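Long-range contact in carboxysome assembly protein CcmN (Synechococcus elongatus, PDB 7D6C), which is required for beta-carboxysome formation, its N-terminal part binding CcmM and its C-terminal peptide binding the shell protein CcmK2: residues A73-V87 with Q90-I104. Numbering follows the deposited sequence.
Sequences ALLAAGVLIVGQSIV and QACLGASTTLVNTSI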
ATOM      1  N   ALA F  73       9.902  -6.191  15.474  1.00 51.41           N
ATOM      2  CA  ALA F  73       9.509  -6.363  14.084  1.00 50.49           C
ATOM      3  C   ALA F  73       9.335  -5.000  13.458  1.00 50.33           C
ATOM      4  O   ALA F  73       8.979  -4.030  14.133  1.00 50.96           O
ATOM      5  CB  ALA F  73       8.214  -7.162  13.954  1.00 49.62           C
ATOM      6  N   LEU F  74       9.617  -4.929  12.159  1.00 52.65           N
ATOM      7  CA  LEU F  74       9.629  -3.686  11.407  1.00 49.62           C
ATOM      8  C   LEU F  74       8.866  -3.873  10.106  1.00 51.96           C
ATOM      9  O   LEU F  74       9.023  -4.888   9.424  1.00 53.06           O
ATOM     10  CB  LEU F  74      11.055  -3.260  11.095  1.00 49.60           C
ATOM     11  CG  LEU F  74      11.956  -3.129  12.303  1.00 48.34           C
ATOM     12  CD1 LEU F  74      13.379  -3.220  11.853  1.00 46.95           C
ATOM     13  CD2 LEU F  74      11.663  -1.809  12.988  1.00 50.92           C
ATOM     14  N   LEU F  75       8.062  -2.882   9.747  1.00 50.93           N
ATOM     15  CA  LEU F  75       7.269  -2.922   8.531  1.00 50.04           C
ATOM     16  C   LEU F  75       7.643  -1.713   7.693  1.00 52.40           C
ATOM     17  O   LEU F  75       7.470  -0.574   8.142  1.00 50.55           O
ATOM     18  CB  LEU F  75       5.774  -2.902   8.858  1.00 52.11           C
ATOM     19  CG  LEU F  75       5.000  -4.184   9.170  1.00 48.85           C
ATOM     20  CD1 LEU F  75       5.606  -4.929  10.328  1.00 48.04           C
ATOM     21  CD2 LEU F  75       3.589  -3.781   9.521  1.00 50.97           C
ATOM     22  N   ALA F  76       8.158  -1.954   6.486  1.00 56.10           N
ATOM     23  CA  ALA F  76       8.399  -0.854   5.562  1.00 53.24           C
ATOM     24  C   ALA F  76       7.068  -0.265   5.123  1.00 53.15           C
ATOM     25  O   ALA F  76       5.995  -0.752   5.483  1.00 56.14           O
ATOM     26  CB  ALA F  76       9.202  -1.320   4.353  1.00 53.64           C
ATOM     27  N   ALA F  77       7.140   0.795   4.324  1.00 53.89           N
ATOM     28  CA  ALA F  77       5.931   1.479   3.886  1.00 50.02           C
ATOM     29  C   ALA F  77       4.991   0.535   3.139  1.00 52.94           C
ATOM     30  O   ALA F  77       5.422  -0.409   2.467  1.00 56.50           O
ATOM     31  CB  ALA F  77       6.295   2.660   2.987  1.00 52.22           C
ATOM     32  N   GLY F  78       3.688   0.787   3.278  1.00 52.02           N
ATOM     33  CA  GLY F  78       2.678   0.069   2.510  1.00 52.55           C
ATOM     34  C   GLY F  78       2.579  -1.434   2.725  1.00 52.09           C
ATOM     35  O   GLY F  78       2.048  -2.142   1.867  1.00 52.68           O
ATOM     36  N   VAL F  79       3.077  -1.952   3.845  1.00 56.76           N
ATOM     37  CA  VAL F  79       2.820  -3.344   4.181  1.00 54.86           C
ATOM     38  C   VAL F  79       1.336  -3.528   4.487  1.00 52.57           C
ATOM     39  O   VAL F  79       0.691  -2.661   5.100  1.00 51.12           O
ATOM     40  CB  VAL F  79       3.711  -3.755   5.362  1.00 52.85           C
ATOM     41  CG1 VAL F  79       3.400  -5.189   5.829  1.00 52.76           C
ATOM     42  CG2 VAL F  79       5.142  -3.625   4.945  1.00 50.97           C
ATOM     43  N   LEU F  80       0.777  -4.656   4.043  1.00 49.35           N
ATOM     44  CA  LEU F  80      -0.646  -4.938   4.193  1.00 50.11           C
ATOM     45  C   LEU F  80      -0.842  -6.291   4.870  1.00 49.94           C
ATOM     46  O   LEU F  80      -0.406  -7.323   4.346  1.00 51.55           O
ATOM     47  CB  LEU F  80      -1.334  -4.920   2.837  1.00 47.70           C
ATOM     48  CG  LEU F  80      -2.736  -5.467   2.934  1.00 47.80           C
ATOM     49  CD1 LEU F  80      -3.594  -4.404   3.556  1.00 50.05           C
ATOM     50  CD2 LEU F  80      -3.228  -5.846   1.564  1.00 50.61           C
ATOM     51  N   ILE F  81      -1.507  -6.296   6.021  1.00 48.66           N
ATOM     52  CA  ILE F  81      -1.732  -7.527   6.778  1.00 54.98           C
ATOM     53  C   ILE F  81      -3.230  -7.681   7.031  1.00 54.08           C
ATOM     54  O   ILE F  81      -3.818  -6.922   7.817  1.00 53.61           O
ATOM     55  CB  ILE F  81      -0.942  -7.556   8.095  1.00 51.45           C
ATOM     56  CG1 ILE F  81       0.563  -7.495   7.812  1.00 50.75           C
ATOM     57  CG2 ILE F  81      -1.206  -8.823   8.798  1.00 48.34           C
ATOM     58  CD1 ILE F  81       1.437  -7.364   9.057  1.00 45.13           C
ATOM     59  N   VAL F  82      -3.845  -8.655   6.363  1.00 54.07           N
ATOM     60  CA  VAL F  82      -5.269  -8.941   6.468  1.00 56.07           C
ATOM     61  C   VAL F  82      -5.429 -10.350   7.002  1.00 58.43           C
ATOM     62  O   VAL F  82      -4.713 -11.258   6.562  1.00 60.70           O
ATOM     63  CB  VAL F  82      -5.983  -8.828   5.110  1.00 57.01           C
ATOM     64  CG1 VAL F  82      -7.435  -9.274   5.253  1.00 60.18           C
ATOM     65  CG2 VAL F  82      -5.891  -7.426   4.577  1.00 57.63           C
ATOM     66  N   GLY F  83      -6.381 -10.540   7.928  1.00 57.72           N
ATOM     67  CA  GLY F  83      -6.718 -11.880   8.395  1.00 57.82           C
ATOM     68  C   GLY F  83      -6.254 -12.105   9.808  1.00 57.78           C
ATOM     69  O   GLY F  83      -6.570 -11.259  10.651  1.00 60.42           O
ATOM     70  N   GLN F  84      -5.524 -13.193  10.115  1.00 59.74           N
ATOM     71  CA  GLN F  84      -4.850 -13.267  11.409  1.00 55.63           C
ATOM     72  C   GLN F  84      -3.398 -13.633  11.153  1.00 56.72           C
ATOM     73  O   GLN F  84      -3.114 -14.564  10.392  1.00 58.63           O
ATOM     74  CB  GLN F  84      -5.428 -14.289  12.428  1.00 61.46           C
ATOM     75  CG  GLN F  84      -6.921 -14.268  12.588  1.00 64.48           C
ATOM     76  CD  GLN F  84      -7.516 -15.543  12.028  1.00 75.82           C
ATOM     77  OE1 GLN F  84      -6.973 -16.624  12.309  1.00 79.57           O
ATOM     78  NE2 GLN F  84      -8.405 -15.410  11.026  1.00 77.22           N
ATOM     79  N   SER F  85      -2.487 -12.932  11.819  1.00 52.70           N
ATOM     80  CA  SER F  85      -1.070 -13.037  11.518  1.00 52.06           C
ATOM     81  C   SER F  85      -0.276 -12.790  12.796  1.00 56.09           C
ATOM     82  O   SER F  85      -0.680 -11.984  13.644  1.00 56.61           O
ATOM     83  CB  SER F  85      -0.689 -12.024  10.425  1.00 55.01           C
ATOM     84  OG  SER F  85       0.709 -11.958  10.190  1.00 56.68           O
ATOM     85  N   ILE F  86       0.833 -13.503  12.946  1.00 48.38           N
ATOM     86  CA  ILE F  86       1.792 -13.236  14.000  1.00 49.00           C
ATOM     87  C   ILE F  86       3.118 -12.998  13.317  1.00 56.76           C
ATOM     88  O   ILE F  86       3.640 -13.895  12.645  1.00 61.12           O
ATOM     89  CB  ILE F  86       1.902 -14.400  14.993  1.00 56.20           C
ATOM     90  CG1 ILE F  86       0.526 -14.769  15.533  1.00 52.94           C
ATOM     91  CG2 ILE F  86       2.851 -14.041  16.123  1.00 52.60           C
ATOM     92  CD1 ILE F  86       0.595 -15.770  16.615  1.00 56.48           C
ATOM     93  N   VAL F  87       3.655 -11.795  13.454  1.00 56.84           N
ATOM     94  CA  VAL F  87       4.931 -11.463  12.839  1.00 52.48           C
ATOM     95  C   VAL F  87       5.999 -11.626  13.909  1.00 54.24           C
ATOM     96  O   VAL F  87       5.966 -10.940  14.941  1.00 54.38           O
ATOM     97  CB  VAL F  87       4.925 -10.050  12.237  1.00 48.18           C
ATOM     98  CG1 VAL F  87       6.209  -9.814  11.453  1.00 45.77           C
ATOM     99  CG2 VAL F  87       3.723  -9.888  11.336  1.00 49.21           C
ATOM    100  N   GLN F  90      11.731  -9.508  15.831  1.00 52.11           N
ATOM    101  CA  GLN F  90      12.848  -8.977  15.044  1.00 55.39           C
ATOM    102  C   GLN F  90      12.663  -9.100  13.526  1.00 56.42           C
ATOM    103  O   GLN F  90      13.596  -8.796  12.753  1.00 52.84           O
ATOM    104  CB  GLN F  90      14.176  -9.638  15.437  1.00 52.51           C
ATOM    105  CG  GLN F  90      14.525  -9.495  16.903  1.00 61.60           C
ATOM    106  CD  GLN F  90      15.338  -8.257  17.211  1.00 60.84           C
ATOM    107  OE1 GLN F  90      14.843  -7.137  17.084  1.00 63.47           O
ATOM    108  NE2 GLN F  90      16.574  -8.452  17.669  1.00 57.65           N
ATOM    109  N   ALA F  91      11.486  -9.497  13.061  1.00 54.94           N
ATOM    110  CA  ALA F  91      11.255  -9.654  11.632  1.00 55.69           C
ATOM    111  C   ALA F  91      11.311  -8.307  10.893  1.00 55.38           C
ATOM    112  O   ALA F  91      11.191  -7.233  11.492  1.00 53.05           O
ATOM    113  CB  ALA F  91       9.904 -10.336  11.395  1.00 52.08           C
ATOM    114  N   CYS F  92      11.489  -8.388   9.564  1.00 53.20           N
ATOM    115  CA  CYS F  92      11.615  -7.232   8.668  1.00 52.91           C
ATOM    116  C   CYS F  92      10.788  -7.475   7.415  1.00 54.46           C
ATOM    117  O   CYS F  92      11.010  -8.470   6.717  1.00 54.36           O
ATOM    118  CB  CYS F  92      13.056  -7.002   8.240  1.00 51.60           C
ATOM    119  SG  CYS F  92      14.182  -6.820   9.544  1.00 64.65           S
ATOM    120  N   LEU F  93       9.883  -6.552   7.094  1.00 50.12           N
ATOM    121  CA  LEU F  93       8.940  -6.732   5.996  1.00 49.23           C
ATOM    122  C   LEU F  93       9.176  -5.645   4.955  1.00 54.64           C
ATOM    123  O   LEU F  93       8.946  -4.460   5.229  1.00 50.83           O
ATOM    124  CB  LEU F  93       7.507  -6.685   6.505  1.00 51.57           C
ATOM    125  CG  LEU F  93       7.098  -7.631   7.630  1.00 46.32           C
ATOM    126  CD1 LEU F  93       5.576  -7.652   7.699  1.00 49.79           C
ATOM    127  CD2 LEU F  93       7.642  -8.996   7.383  1.00 41.45           C
ATOM    128  N   GLY F  94       9.614  -6.053   3.759  1.00 53.65           N
ATOM    129  CA  GLY F  94       9.887  -5.095   2.707  1.00 52.81           C
ATOM    130  C   GLY F  94       8.663  -4.276   2.346  1.00 51.10           C
ATOM    131  O   GLY F  94       7.530  -4.640   2.641  1.00 51.78           O
ATOM    132  N   ALA F  95       8.917  -3.135   1.709  1.00 52.62           N
ATOM    133  CA  ALA F  95       7.842  -2.296   1.192  1.00 52.38           C
ATOM    134  C   ALA F  95       6.829  -3.110   0.395  1.00 52.48           C
ATOM    135  O   ALA F  95       7.184  -3.980  -0.407  1.00 51.36           O
ATOM    136  CB  ALA F  95       8.423  -1.184   0.315  1.00 46.97           C
ATOM    137  N   SER F  96       5.554  -2.825   0.642  1.00 53.31           N
ATOM    138  CA  SER F  96       4.436  -3.426  -0.087  1.00 53.81           C
ATOM    139  C   SER F  96       4.421  -4.950  -0.004  1.00 56.37           C
ATOM    140  O   SER F  96       3.939  -5.633  -0.916  1.00 58.55           O
ATOM    141  CB  SER F  96       4.431  -2.955  -1.531  1.00 52.50           C
ATOM    142  OG  SER F  96       4.455  -1.538  -1.516  1.00 61.86           O
ATOM    143  N   THR F  97       4.934  -5.490   1.097  1.00 53.74           N
ATOM    144  CA  THR F  97       4.597  -6.850   1.482  1.00 54.74           C
ATOM    145  C   THR F  97       3.096  -6.974   1.698  1.00 53.74           C
ATOM    146  O   THR F  97       2.456  -6.079   2.259  1.00 50.53           O
ATOM    147  CB  THR F  97       5.316  -7.224   2.779  1.00 55.76           C
ATOM    148  OG1 THR F  97       6.725  -7.043   2.627  1.00 55.78           O
ATOM    149  CG2 THR F  97       5.010  -8.668   3.160  1.00 51.14           C
ATOM    150  N   THR F  98       2.540  -8.110   1.288  1.00 56.18           N
ATOM    151  CA  THR F  98       1.182  -8.494   1.658  1.00 57.38           C
ATOM    152  C   THR F  98       1.176  -9.846   2.371  1.00 61.09           C
ATOM    153  O   THR F  98       1.652 -10.848   1.816  1.00 60.35           O
ATOM    154  CB  THR F  98       0.296  -8.529   0.427  1.00 54.89           C
ATOM    155  OG1 THR F  98       0.035  -7.174   0.030  1.00 55.74           O
ATOM    156  CG2 THR F  98      -1.009  -9.247   0.743  1.00 54.40           C
ATOM    157  N   LEU F  99       0.642  -9.872   3.602  1.00 57.34           N
ATOM    158  CA  LEU F  99       0.414 -11.107   4.349  1.00 54.54           C
ATOM    159  C   LEU F  99      -1.079 -11.268   4.560  1.00 53.72           C
ATOM    160  O   LEU F  99      -1.698 -10.406   5.192  1.00 50.93           O
ATOM    161  CB  LEU F  99       1.110 -11.083   5.705  1.00 53.49           C
ATOM    162  CG  LEU F  99       2.601 -10.808   5.798  1.00 54.55           C
ATOM    163  CD1 LEU F  99       3.005 -10.658   7.262  1.00 55.87           C
ATOM    164  CD2 LEU F  99       3.370 -11.924   5.170  1.00 56.28           C
ATOM    165  N   VAL F 100      -1.644 -12.376   4.056  1.00 60.71           N
ATOM    166  CA  VAL F 100      -3.078 -12.695   4.169  1.00 60.06           C
ATOM    167  C   VAL F 100      -3.235 -14.028   4.881  1.00 58.60           C
ATOM    168  O   VAL F 100      -3.030 -15.087   4.275  1.00 59.74           O
ATOM    169  CB  VAL F 100      -3.780 -12.756   2.808  1.00 58.13           C
ATOM    170  CG1 VAL F 100      -5.269 -12.831   3.031  1.00 60.33           C
ATOM    171  CG2 VAL F 100      -3.425 -11.548   1.960  1.00 57.83           C
ATOM    172  N   ASN F 101      -3.646 -13.981   6.150  1.00 61.20           N
ATOM    173  CA  ASN F 101      -3.787 -15.180   6.984  1.00 58.06           C
ATOM    174  C   ASN F 101      -2.491 -16.001   6.986  1.00 58.76           C
ATOM    175  O   ASN F 101      -2.518 -17.231   6.945  1.00 62.94           O
ATOM    176  CB  ASN F 101      -4.977 -16.044   6.533  1.00 61.32           C
ATOM    177  CG  ASN F 101      -6.345 -15.391   6.809  1.00 66.90           C
ATOM    178  OD1 ASN F 101      -6.606 -14.902   7.907  1.00 64.95           O
ATOM    179  ND2 ASN F 101      -7.232 -15.405   5.800  1.00 72.02           N
ATOM    180  N   THR F 102      -1.341 -15.318   7.016  1.00 52.63           N
ATOM    181  CA  THR F 102      -0.037 -15.976   7.056  1.00 59.10           C
ATOM    182  C   THR F 102       0.908 -15.219   7.994  1.00 62.31           C
ATOM    183  O   THR F 102       0.869 -13.984   8.063  1.00 60.92           O
ATOM    184  CB  THR F 102       0.587 -16.092   5.641  1.00 63.89           C
ATOM    185  OG1 THR F 102       0.323 -14.903   4.890  1.00 65.15           O
ATOM    186  CG2 THR F 102       0.017 -17.275   4.865  1.00 66.58           C
ATOM    187  N   SER F 103       1.756 -15.967   8.713  1.00 58.02           N
ATOM    188  CA  SER F 103       2.600 -15.460   9.800  1.00 57.46           C
ATOM    189  C   SER F 103       4.083 -15.550   9.442  1.00 58.47           C
ATOM    190  O   SER F 103       4.486 -16.265   8.526  1.00 64.50           O
ATOM    191  CB  SER F 103       2.343 -16.247  11.096  1.00 57.53           C
ATOM    192  OG  SER F 103       0.963 -16.408  11.373  1.00 60.03           O
ATOM    193  N   ILE F 104       4.921 -14.851  10.201  1.00 54.49           N
ATOM    194  CA  ILE F 104       6.352 -14.789   9.913  1.00 58.47           C
ATOM    195  C   ILE F 104       7.143 -15.269  11.126  1.00 61.01           C
ATOM    196  O   ILE F 104       6.964 -14.768  12.249  1.00 57.00           O
ATOM    197  CB  ILE F 104       6.791 -13.372   9.502  1.00 59.25           C
ATOM    198  CG1 ILE F 104       6.038 -12.944   8.242  1.00 56.45           C
ATOM    199  CG2 ILE F 104       8.307 -13.309   9.281  1.00 50.25           C
ATOM    200  CD1 ILE F 104       6.329 -13.838   7.049  1.00 63.62           C
TER
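L80, I81 and V82 pair in register with T98, L99 and V100 on successive coils of a left-handed parallel beta-helix, the hexapeptide-repeat fold to which the N-terminal, CcmM-binding part of CcmN belongs. The parallel pairing is evident from the axes of 80-82 and 98-100, which run 4.8 Å apart at 4° to each other. Backbone hydrogen bonds alternate along this face, L80 N to T97 O, L99 N to L80 O, V82 N to L99 O and N101 N to V82 O. A second face is bridged at L74-C92 and L75-L93, while I104 N donating to I86 O ties the third. Between the first two, type II turns A76-V79 and G94-T97 stack, S96 N bonding to A77 O at 3.0 Å; a backbone hydrogen bond between G78 and L56 links the first turn to the preceding coil.

Apolar contacts fill the interior. L93 CD1 lies 3.8 Å from L75 CD1, the two leucines running side by side, and meets V79 CG1 with the side chains crossing at nearly a right angle. On the next face L99 CD1 packs 4.0 Å from I81 CG1 and also faces V87 CG2, which ties the faces together; I69 and L116 continue the core above and below.

Polar side chains secure the corner at G83 and Q84. With N101 CG anti to its carbonyl carbon (chi1 -69°), OD1 accepts Q84 N at 3.0 Å, the donor tilted 24° from the amide's carbonyl plane. An alanine at N101 would remove this acceptor and would probably leave Q84 N without its mate and the corner freer to shift. Q84 NE2 instead donates to R63 O. Past the corner, S85 OG donates to T102 O at 2.9 Å.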